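Local coordinates for protein transcription elongation factor SPT6 (Candida glabrata, PDB 3PJP) that binds the phosphorylated C-terminal repeat domain of RNA polymerase II through a tandem SH2 domain and probably acts as a histone H3-H4 chaperone during transcription elongation, at residues Lys97-Leu100 with Leu101-Thr105; Leu173-Tyr176 with Asn177-Thr180; Leu86-Ile89 with Ile90-Leu94; Ala21-Tyr24 with Leu25-Lys28. One frame throughout, in Å; residues are numbered along the deposited sequence. Where two conformers were deposited one is given.

Contact 1 (Lys97-Leu100 with Leu101-Thr105)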
loop_
_atom_site.group_PDB
_atom_site.type_symbol
_atom_site.label_atom_id
_atom_site.label_comp_id
_atom_site.label_asym_id
_atom_site.label_seq_id
_atom_site.Cartn_x
_atom_site.Cartn_y
_atom_site.Cartn_z
ATOM N N LYS A 97 2.018 -6.427 4.824
ATOM C CA LYS A 97 1.892 -5.501 3.717
ATOM C C LYS A 97 2.447 -6.094 2.419
ATOM O O LYS A 97 1.856 -5.930 1.347
ATOM C CB LYS A 97 2.582 -4.192 4.069
ATOM C CG LYS A 97 1.833 -2.975 3.648
ATOM C CD LYS A 97 2.440 -1.715 4.225
ATOM C CE LYS A 97 1.550 -0.528 3.901
ATOM N NZ LYS A 97 2.024 0.708 4.567
ATOM N N ILE A 98 3.601 -6.754 2.501
ATOM C CA ILE A 98 4.161 -7.409 1.322
ATOM C C ILE A 98 3.274 -8.530 0.812
ATOM O O ILE A 98 3.051 -8.664 -0.389
ATOM C CB ILE A 98 5.574 -7.949 1.607
ATOM C CG1 ILE A 98 6.522 -6.786 1.893
ATOM C CG2 ILE A 98 6.091 -8.793 0.421
ATOM C CD1 ILE A 98 7.837 -7.240 2.524
ATOM N N ARG A 99 2.758 -9.347 1.728
ATOM C CA ARG A 99 1.804 -10.398 1.394
ATOM C C ARG A 99 0.624 -9.836 0.606
ATOM O O ARG A 99 0.223 -10.366 -0.430
ATOM C CB ARG A 99 1.313 -11.040 2.699
ATOM C CG ARG A 99 0.145 -11.995 2.575
ATOM C CD ARG A 99 -0.225 -12.549 3.952
ATOM N NE ARG A 99 -0.827 -11.524 4.802
ATOM C CZ ARG A 99 -2.104 -11.172 4.725
ATOM N NH1 ARG A 99 -2.887 -11.759 3.831
ATOM N NH2 ARG A 99 -2.589 -10.230 5.527
ATOM N N LEU A 100 0.059 -8.756 1.131
ATOM C CA LEU A 100 -1.142 -8.165 0.545
ATOM C C LEU A 100 -0.835 -7.531 -0.816
ATOM O O LEU A 100 -1.648 -7.616 -1.739
ATOM C CB LEU A 100 -1.785 -7.171 1.519
ATOM C CG LEU A 100 -2.431 -7.833 2.758
ATOM C CD1 LEU A 100 -2.614 -6.825 3.895
ATOM C CD2 LEU A 100 -3.770 -8.504 2.413
ATOM N N LEU A 101 0.342 -6.921 -0.946
ATOM C CA LEU A 101 0.734 -6.331 -2.225
ATOM C C LEU A 101 0.771 -7.433 -3.273
ATOM O O LEU A 101 0.256 -7.279 -4.381
ATOM C CB LEU A 101 2.114 -5.673 -2.119
ATOM C CG LEU A 101 2.750 -5.180 -3.423
ATOM C CD1 LEU A 101 1.794 -4.213 -4.126
ATOM C CD2 LEU A 101 4.113 -4.536 -3.145
ATOM N N ASN A 102 1.384 -8.557 -2.919
ATOM C CA ASN A 102 1.452 -9.663 -3.864
ATOM C C ASN A 102 0.082 -10.266 -4.156
ATOM O O ASN A 102 -0.185 -10.670 -5.288
ATOM C CB ASN A 102 2.440 -10.733 -3.392
ATOM C CG ASN A 102 3.894 -10.329 -3.635
ATOM O OD1 ASN A 102 4.239 -9.833 -4.704
ATOM N ND2 ASN A 102 4.737 -10.522 -2.634
ATOM N N GLU A 103 -0.786 -10.317 -3.147
ATOM C CA GLU A 103 -2.159 -10.804 -3.352
ATOM C C GLU A 103 -2.868 -9.979 -4.425
ATOM O O GLU A 103 -3.490 -10.529 -5.339
ATOM C CB GLU A 103 -2.966 -10.781 -2.047
ATOM C CG GLU A 103 -4.298 -11.515 -2.127
ATOM C CD GLU A 103 -5.070 -11.477 -0.823
ATOM O OE1 GLU A 103 -4.427 -11.502 0.253
ATOM O OE2 GLU A 103 -6.321 -11.431 -0.875
ATOM N N LEU A 104 -2.772 -8.661 -4.318
ATOM C CA LEU A 104 -3.423 -7.803 -5.312
ATOM C C LEU A 104 -2.782 -7.865 -6.708
ATOM O O LEU A 104 -3.497 -8.015 -7.700
ATOM C CB LEU A 104 -3.600 -6.359 -4.805
ATOM C CG LEU A 104 -4.464 -5.415 -5.670
ATOM C CD1 LEU A 104 -5.783 -6.065 -6.044
ATOM C CD2 LEU A 104 -4.715 -4.092 -4.957
ATOM N N THR A 105 -1.459 -7.775 -6.800
ATOM C CA THR A 105 -0.817 -7.772 -8.120
ATOM C C THR A 105 -0.917 -9.121 -8.835
ATOM O O THR A 105 -0.782 -9.189 -10.057
ATOM C CB THR A 105 0.658 -7.300 -8.078
ATOM O OG1 THR A 105 1.460 -8.250 -7.359
ATOM C CG2 THR A 105 0.750 -5.929 -7.414
HETATM O O HOH W 1 -5.662 -11.593 2.649
HETATM O O HOH W 2 -2.864 -13.142 1.394
#

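Contact 2 (Leu173-Tyr176 with Asn177-Thr180)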
loop_
_atom_site.group_PDB
_atom_site.type_symbol
_atom_site.label_atom_id
_atom_site.label_comp_id
_atom_site.label_asym_id
_atom_site.label_seq_id
_atom_site.Cartn_x
_atom_site.Cartn_y
_atom_site.Cartn_z
ATOM N N LEU A 173 -10.732 0.929 1.005
ATOM C CA LEU A 173 -11.560 1.537 -0.032
ATOM C C LEU A 173 -12.753 2.233 0.618
ATOM O O LEU A 173 -13.671 1.567 1.135
ATOM C CB LEU A 173 -12.033 0.481 -1.038
ATOM C CG LEU A 173 -13.002 0.991 -2.110
ATOM C CD1 LEU A 173 -12.334 2.083 -2.939
ATOM C CD2 LEU A 173 -13.493 -0.145 -3.002
ATOM N N VAL A 174 -12.717 3.569 0.593
ATOM C CA VAL A 174 -13.809 4.432 1.063
ATOM C C VAL A 174 -14.128 4.311 2.559
ATOM O O VAL A 174 -14.010 5.286 3.306
ATOM C CB VAL A 174 -15.092 4.228 0.235
ATOM C CG1 VAL A 174 -16.216 5.130 0.751
ATOM C CG2 VAL A 174 -14.808 4.520 -1.237
ATOM N N ASN A 175 -14.508 3.116 2.990
ATOM C CA ASN A 175 -14.975 2.930 4.356
ATOM C C ASN A 175 -14.197 1.919 5.172
ATOM O O ASN A 175 -13.818 2.198 6.309
ATOM C CB ASN A 175 -16.490 2.623 4.397
ATOM C CG ASN A 175 -16.897 1.382 3.571
ATOM O OD1 ASN A 175 -18.051 0.946 3.651
ATOM N ND2 ASN A 175 -15.979 0.826 2.786
ATOM N N TYR A 176 -13.951 0.753 4.586
ATOM C CA TYR A 176 -13.361 -0.349 5.321
ATOM C C TYR A 176 -11.989 -0.721 4.795
ATOM O O TYR A 176 -11.653 -0.455 3.643
ATOM C CB TYR A 176 -14.237 -1.598 5.224
ATOM C CG TYR A 176 -15.672 -1.433 5.683
ATOM C CD1 TYR A 176 -16.020 -0.511 6.670
ATOM C CD2 TYR A 176 -16.663 -2.220 5.143
ATOM C CE1 TYR A 176 -17.348 -0.383 7.087
ATOM C CE2 TYR A 176 -17.982 -2.094 5.548
ATOM C CZ TYR A 176 -18.311 -1.177 6.521
ATOM O OH TYR A 176 -19.622 -1.053 6.917
ATOM N N ASN A 177 -11.225 -1.373 5.660
ATOM C CA ASN A 177 -9.968 -1.993 5.312
ATOM C C ASN A 177 -10.282 -3.442 4.982
ATOM O O ASN A 177 -10.322 -4.289 5.877
ATOM C CB ASN A 177 -9.040 -1.910 6.520
ATOM C CG ASN A 177 -7.601 -1.988 6.138
ATOM O OD1 ASN A 177 -7.180 -2.932 5.477
ATOM N ND2 ASN A 177 -6.833 -0.973 6.516
ATOM N N TYR A 178 -10.558 -3.734 3.716
ATOM C CA TYR A 178 -10.963 -5.078 3.307
ATOM C C TYR A 178 -9.793 -6.054 3.406
ATOM O O TYR A 178 -8.741 -5.839 2.811
ATOM C CB TYR A 178 -11.572 -5.034 1.882
ATOM C CG TYR A 178 -12.828 -4.186 1.823
ATOM C CD1 TYR A 178 -14.070 -4.725 2.143
ATOM C CD2 TYR A 178 -12.767 -2.834 1.489
ATOM C CE1 TYR A 178 -15.217 -3.953 2.114
ATOM C CE2 TYR A 178 -13.924 -2.043 1.460
ATOM C CZ TYR A 178 -15.144 -2.616 1.779
ATOM O OH TYR A 178 -16.311 -1.875 1.758
ATOM N N PRO A 179 -9.960 -7.129 4.192
ATOM C CA PRO A 179 -8.762 -7.923 4.507
ATOM C C PRO A 179 -8.249 -8.824 3.384
ATOM O O PRO A 179 -7.104 -9.293 3.481
ATOM C CB PRO A 179 -9.214 -8.787 5.692
ATOM C CG PRO A 179 -10.432 -8.091 6.249
ATOM C CD PRO A 179 -11.097 -7.451 5.071
ATOM N N THR A 180 -9.074 -9.095 2.379
ATOM C CA THR A 180 -8.678 -9.914 1.233
ATOM C C THR A 180 -9.127 -9.251 -0.072
ATOM O O THR A 180 -9.992 -8.372 -0.066
ATOM C CB THR A 180 -9.334 -11.288 1.253
ATOM O OG1 THR A 180 -10.744 -11.140 1.028
ATOM C CG2 THR A 180 -9.088 -11.986 2.588
#

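Contact 3 (Leu86-Ile89 with Ile90-Leu94)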
loop_
_atom_site.group_PDB
_atom_site.type_symbol
_atom_site.label_atom_id
_atom_site.label_comp_id
_atom_site.label_asym_id
_atom_site.label_seq_id
_atom_site.Cartn_x
_atom_site.Cartn_y
_atom_site.Cartn_z
ATOM N N LEU A 86 11.267 -3.899 16.828
ATOM C CA LEU A 86 11.409 -3.844 15.379
ATOM C C LEU A 86 11.155 -5.199 14.735
ATOM O O LEU A 86 10.590 -5.274 13.651
ATOM C CB LEU A 86 12.811 -3.343 15.001
ATOM C CG LEU A 86 13.082 -1.873 15.324
ATOM C CD1 LEU A 86 14.575 -1.580 15.218
ATOM C CD2 LEU A 86 12.318 -0.951 14.414
ATOM N N ASP A 87 11.580 -6.279 15.379
ATOM C CA ASP A 87 11.353 -7.587 14.777
ATOM C C ASP A 87 9.863 -7.909 14.670
ATOM O O ASP A 87 9.425 -8.554 13.718
ATOM C CB ASP A 87 12.080 -8.682 15.557
ATOM C CG ASP A 87 13.570 -8.680 15.287
ATOM O OD1 ASP A 87 13.960 -8.468 14.120
ATOM O OD2 ASP A 87 14.346 -8.883 16.238
ATOM N N GLN A 88 9.095 -7.467 15.655
ATOM C CA GLN A 88 7.647 -7.693 15.632
ATOM C C GLN A 88 7.009 -6.899 14.491
ATOM O O GLN A 88 6.079 -7.387 13.830
ATOM C CB GLN A 88 6.986 -7.333 16.967
ATOM C CG GLN A 88 5.503 -7.706 17.016
ATOM C CD GLN A 88 4.813 -7.180 18.247
ATOM O OE1 GLN A 88 5.404 -6.446 19.036
ATOM N NE2 GLN A 88 3.555 -7.557 18.426
ATOM N N ILE A 89 7.496 -5.678 14.274
ATOM C CA ILE A 89 7.037 -4.853 13.145
ATOM C C ILE A 89 7.327 -5.560 11.833
ATOM O O ILE A 89 6.482 -5.616 10.958
ATOM C CB ILE A 89 7.673 -3.447 13.145
ATOM C CG1 ILE A 89 7.134 -2.623 14.314
ATOM C CG2 ILE A 89 7.411 -2.703 11.814
ATOM C CD1 ILE A 89 7.849 -1.317 14.526
ATOM N N ILE A 90 8.522 -6.120 11.689
ATOM C CA ILE A 90 8.829 -6.851 10.464
ATOM C C ILE A 90 7.870 -8.021 10.209
ATOM O O ILE A 90 7.384 -8.200 9.097
ATOM C CB ILE A 90 10.307 -7.291 10.440
ATOM C CG1 ILE A 90 11.198 -6.050 10.434
ATOM C CG2 ILE A 90 10.600 -8.169 9.230
ATOM C CD1 ILE A 90 12.598 -6.284 10.987
ATOM N N VAL A 91 7.576 -8.808 11.238
ATOM C CA VAL A 91 6.679 -9.951 11.080
ATOM C C VAL A 91 5.202 -9.587 10.913
ATOM O O VAL A 91 4.525 -10.119 10.033
ATOM C CB VAL A 91 6.819 -10.941 12.251
ATOM C CG1 VAL A 91 5.735 -12.004 12.192
ATOM C CG2 VAL A 91 8.209 -11.557 12.227
ATOM N N GLU A 92 4.701 -8.679 11.741
ATOM C CA GLU A 92 3.255 -8.437 11.779
ATOM C C GLU A 92 2.810 -7.295 10.872
ATOM O O GLU A 92 1.655 -7.268 10.426
ATOM C CB GLU A 92 2.785 -8.169 13.210
ATOM C CG GLU A 92 2.959 -9.367 14.165
ATOM C CD GLU A 92 2.588 -9.017 15.589
ATOM O OE1 GLU A 92 2.170 -7.863 15.825
ATOM O OE2 GLU A 92 2.731 -9.890 16.477
ATOM N N TYR A 93 3.688 -6.323 10.654
ATOM C CA TYR A 93 3.366 -5.170 9.820
ATOM C C TYR A 93 3.927 -5.324 8.409
ATOM O O TYR A 93 3.177 -5.433 7.440
ATOM C CB TYR A 93 3.890 -3.869 10.436
ATOM C CG TYR A 93 3.614 -2.653 9.567
ATOM C CD1 TYR A 93 2.423 -1.950 9.683
ATOM C CD2 TYR A 93 4.536 -2.227 8.622
ATOM C CE1 TYR A 93 2.164 -0.847 8.885
ATOM C CE2 TYR A 93 4.289 -1.136 7.830
ATOM C CZ TYR A 93 3.097 -0.452 7.963
ATOM O OH TYR A 93 2.852 0.640 7.167
ATOM N N LEU A 94 5.252 -5.338 8.285
ATOM C CA LEU A 94 5.857 -5.326 6.956
ATOM C C LEU A 94 5.579 -6.581 6.126
ATOM O O LEU A 94 5.205 -6.478 4.962
ATOM C CB LEU A 94 7.370 -5.070 7.021
ATOM C CG LEU A 94 7.985 -4.890 5.635
ATOM C CD1 LEU A 94 7.401 -3.695 4.901
ATOM C CD2 LEU A 94 9.510 -4.768 5.717
#

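Contact 4 (Ala21-Tyr24 with Leu25-Lys28)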
loop_
_atom_site.group_PDB
_atom_site.type_symbol
_atom_site.label_atom_id
_atom_site.label_comp_id
_atom_site.label_asym_id
_atom_site.label_seq_id
_atom_site.Cartn_x
_atom_site.Cartn_y
_atom_site.Cartn_z
ATOM N N ALA A 21 18.256 5.570 1.130
ATOM C CA ALA A 21 17.543 4.300 1.217
ATOM C C ALA A 21 17.008 3.832 -0.137
ATOM O O ALA A 21 17.119 2.661 -0.481
ATOM C CB ALA A 21 16.401 4.384 2.259
ATOM N N GLU A 22 16.419 4.742 -0.911
ATOM C CA GLU A 22 15.910 4.355 -2.225
ATOM C C GLU A 22 17.060 3.937 -3.145
ATOM O O GLU A 22 16.973 2.933 -3.852
ATOM C CB GLU A 22 15.104 5.493 -2.861
ATOM C CG GLU A 22 13.896 5.922 -2.050
ATOM C CD GLU A 22 13.009 6.879 -2.811
ATOM O OE1 GLU A 22 13.408 7.297 -3.919
ATOM O OE2 GLU A 22 11.914 7.213 -2.311
ATOM N N ASP A 23 18.140 4.709 -3.137
ATOM C CA ASP A 23 19.301 4.344 -3.941
ATOM C C ASP A 23 19.857 2.985 -3.520
ATOM O O ASP A 23 20.249 2.181 -4.364
ATOM C CB ASP A 23 20.384 5.421 -3.878
ATOM C CG ASP A 23 20.012 6.666 -4.668
ATOM O OD1 ASP A 23 19.064 6.597 -5.482
ATOM O OD2 ASP A 23 20.676 7.708 -4.481
ATOM N N TYR A 24 19.877 2.725 -2.217
ATOM C CA TYR A 24 20.379 1.450 -1.717
ATOM C C TYR A 24 19.494 0.276 -2.148
ATOM O O TYR A 24 19.999 -0.786 -2.515
ATOM C CB TYR A 24 20.526 1.497 -0.190
ATOM C CG TYR A 24 20.973 0.206 0.459
ATOM C CD1 TYR A 24 22.324 -0.103 0.576
ATOM C CD2 TYR A 24 20.045 -0.684 0.986
ATOM C CE1 TYR A 24 22.732 -1.278 1.186
ATOM C CE2 TYR A 24 20.444 -1.868 1.595
ATOM C CZ TYR A 24 21.795 -2.157 1.689
ATOM O OH TYR A 24 22.203 -3.325 2.296
ATOM N N LEU A 25 18.170 0.472 -2.126
ATOM C CA LEU A 25 17.256 -0.607 -2.465
ATOM C C LEU A 25 16.954 -0.748 -3.952
ATOM O O LEU A 25 16.299 -1.708 -4.355
ATOM C CB LEU A 25 15.928 -0.417 -1.738
ATOM C CG LEU A 25 15.916 -0.509 -0.220
ATOM C CD1 LEU A 25 14.536 -0.039 0.283
ATOM C CD2 LEU A 25 16.216 -1.935 0.227
ATOM N N ARG A 26 17.411 0.199 -4.764
ATOM C CA ARG A 26 16.974 0.246 -6.157
ATOM C C ARG A 26 17.201 -1.055 -6.925
ATOM O O ARG A 26 16.394 -1.426 -7.773
ATOM C CB ARG A 26 17.595 1.424 -6.907
ATOM C CG ARG A 26 16.968 1.644 -8.274
ATOM C CD ARG A 26 17.517 2.885 -8.935
ATOM N NE ARG A 26 17.611 3.991 -7.990
ATOM C CZ ARG A 26 16.596 4.774 -7.646
ATOM N NH1 ARG A 26 15.392 4.583 -8.178
ATOM N NH2 ARG A 26 16.788 5.757 -6.775
ATOM N N SER A 27 18.288 -1.752 -6.618
ATOM C CA SER A 27 18.623 -2.979 -7.332
ATOM C C SER A 27 18.116 -4.231 -6.615
ATOM O O SER A 27 18.325 -5.348 -7.087
ATOM C CB SER A 27 20.137 -3.077 -7.517
ATOM O OG SER A 27 20.770 -3.332 -6.273
ATOM N N LYS A 28 17.456 -4.046 -5.476
ATOM C CA LYS A 28 16.920 -5.171 -4.717
ATOM C C LYS A 28 15.564 -5.624 -5.273
ATOM O O LYS A 28 15.157 -5.206 -6.355
ATOM C CB LYS A 28 16.818 -4.815 -3.229
ATOM C CG LYS A 28 18.153 -4.412 -2.592
ATOM C CD LYS A 28 19.138 -5.567 -2.584
ATOM C CE LYS A 28 20.436 -5.195 -1.877
ATOM N NZ LYS A 28 20.228 -4.849 -0.443
HETATM O O HOH W 3 14.694 7.312 -6.163
HETATM O O HOH W 4 20.655 -0.229 -5.496
#

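Contact 1 (Lys97-Leu100 with Leu101-Thr105)
Arg99 and Glu103, one helical turn apart, run side by side along helix 86-105 and meet mostly through water, an arrangement that is tentative because Arg99 was deposited in two conformers and only one is described. In that conformer the direct salt bridge is long, with Arg99 NH1 3.9 Å from Glu103 OE1, and the guanidinium and carboxylate planes are turned 45° against each other. Two waters lie in the guanidinium plane at its edge, each accepting from NH1 and donating to OE1; the first is 3.0 Å from Arg99 NH1 and 2.7 Å from Glu103 OE1. Glu103 reaches back because CG stands anti to the backbone N (chi1 -169°) and the chain beyond is extended, which also sets OE1 3.8 Å from Leu100 CD2. Its other oxygen, OE2, takes the backbone N-H of Val181, while Arg99 NE donates to Asn96 OD1.

The backbone satisfies itself: Lys97, Ile98, Arg99 and Leu100 give their carbonyls to the N-H groups of Leu101, Asn102, Glu103 and Leu104, with Leu101 N 2.9 Å from Lys97 O. On another side, Asn102 lies along Ile98, ND2 3.8 Å from CG2, and its OD1 accepts from Arg30. Buried Lys97 is paired through NZ with Tyr93, Gln57 and Glu79. The helix touches both sheets of the tandem: Lys97, Ile98 and Leu101 pack on Trp49 of strand 44-52, whereas Leu100 and Leu101 meet Leu166 of strand 159-166, and Leu101 and Leu104 rest on Phe147 of strand 146-152.

Contact 2 (Leu173-Tyr176 with Asn177-Thr180)
Tyr178 folds back over the tight turn that precedes it, and its hydroxyl receives a hydrogen bond from Asn175 ND2 at 2.9 Å. The hydroxyl lies close to the plane of the Asn175 amide, although the amide and the tyrosine ring are inclined at 51°. A second bond from ND2 goes to Leu173 O, also at 2.9 Å, so one amide nitrogen ties the phenol to the start of the turn. With CG set between the backbone N and the carbonyl carbon (chi1 57°), Asn175 holds its amide over the loop, where both acceptors lie. Leu173 O is shared, since it also accepts from the backbone N of Asn175.

The aromatic contacts centre on Tyr176. Its CB makes a CH-pi contact over one face of the Tyr178 ring, 3.9 Å from the centroid, and the two rings themselves are inclined, with centroids 5.7 Å apart. Asn175 OD1 sits over the centre of the Tyr176 ring. Apolar packing is lighter: Leu173 CB approaches Tyr178 CE2 at 4.0 Å, and both side chains rest on Leu184 of helix 181-191.

Backbone pairing gives the overall shape. Leu173 N bonds to Tyr176 O, Tyr178 pairs with Phe171, and the positive phi of Val174 makes a classic gamma turn. This is a short beta hairpin, closing the edge of the second SH2 sheet just before helix 181-191, which Thr180 N-caps.

Contact 3 (Leu86-Ile89 with Ile90-Leu94)
Ile89 O accepts from both Tyr93 N, at 2.9 Å, and Leu94 N, at 3.0 Å, so the regular i to i+4 ladder that joins Leu86, Asp87 and Gln88 to Ile90, Val91 and Glu92 widens here into a pi-type turn, in which the bond from Leu94 is the straighter at the donor, 163° against 142° for Tyr93.

Gln88 and Glu92 carry the polar side-chain contact. Gln88 NE2 points at the carboxylate and donates to both oxygens, 3.1 Å from Glu92 OE2 and 3.0 Å from Glu92 OE1. NE2 is well out of the carboxylate plane for both oxygens, on the syn side of OE2; amide and carboxylate are almost perpendicular. Gln88 reaches there with CG anti to the backbone N (chi1 -174°) and an extended chain, and its OE1 accepts from the backbone N of His84, which fixes the rotation of the amide. On the inner side Ile89 CG2 lies 4.0 Å from Tyr93 CB, the two side chains pointing the same way. Ile90 CD1 leans back toward Asp87, whose OD1 is bonded to His10.

The buried side of this turn lies against the first SH2 sheet: Ile89 packs on Leu76 and Val78 of strand 75-78, Ile89 and Tyr93 on Tyr83 of strand 81-83, and Ile90 and Leu94 on Phe33 of strand 33-37.

Contact 4 (Ala21-Tyr24 with Leu25-Lys28)
Asp23 and Arg26 join through a short salt bridge where helix 18-25 ends, Arg26 NH2 standing 2.7 Å from Asp23 OD1. The bond is nearly straight (163° at the hydrogen). OD1 lies in the guanidinium plane, at its edge, and is approached nearly along its own C-O bond, with the carboxylate twisted well away from the guanidinium.

The conformation of Arg26 makes this possible: the chain leaves with CG anti to the backbone N, stays extended through CD, and then bends at chi3 (-43°), bringing the guanidinium back along the helix. One face of that group lies above Glu22 O, and a water in its plane accepts from NH2 and donates to Glu22, the water oxygen lying 2.6 Å from Glu22 OE1. Glu22 OE2 is bonded to His58, and Arg26 NH1 pairs with Asp54.

Tyr24 has CG anti to its own nitrogen (chi1 177°), which directs the ring away from the charged pair. Lys28 curls toward it through bends at chi2 and chi4, setting NZ 3.6 Å from Tyr24 CE2 and 3.7 Å from Tyr24 OH, obliquely to the ring. Leu25 CG rests 3.4 Å from Ala21 O. The type I turn from Leu25 to Lys28 closes with Lys28 N on Leu25 O, and a second water joins Asp23 O to Ser27 N.

Arg26 is thus gripped by two carboxylates directly and a third through water; together they balance the guanidinium charge and hold it to the helix end and to Asp54, while backbone and water bonds close the turn itself.

In the fold
Contacts 3 and 1 succeed one another along helix 86-105, their centres 16 Å apart: the first half packs against the N-terminal SH2 sheet, the second reaches the C-terminal one. Contact 1 touches contact 2, with centres 14 Å apart; Glu103 OE2 lies 3.5 Å from Thr180 CA and Leu100 CD2 3.6 Å from Pro179 O, so helix 86-105 meets the hairpin's exit and the start of helix 181-191. Contact 4 stands apart, about 30 Å from contact 2 between centres, across the chain's centre. Its Ala21 packs on Arg36, which corresponds to the arginine of the FLVRES signature and is probably part of a phosphate-binding pocket, as in other SH2 domains.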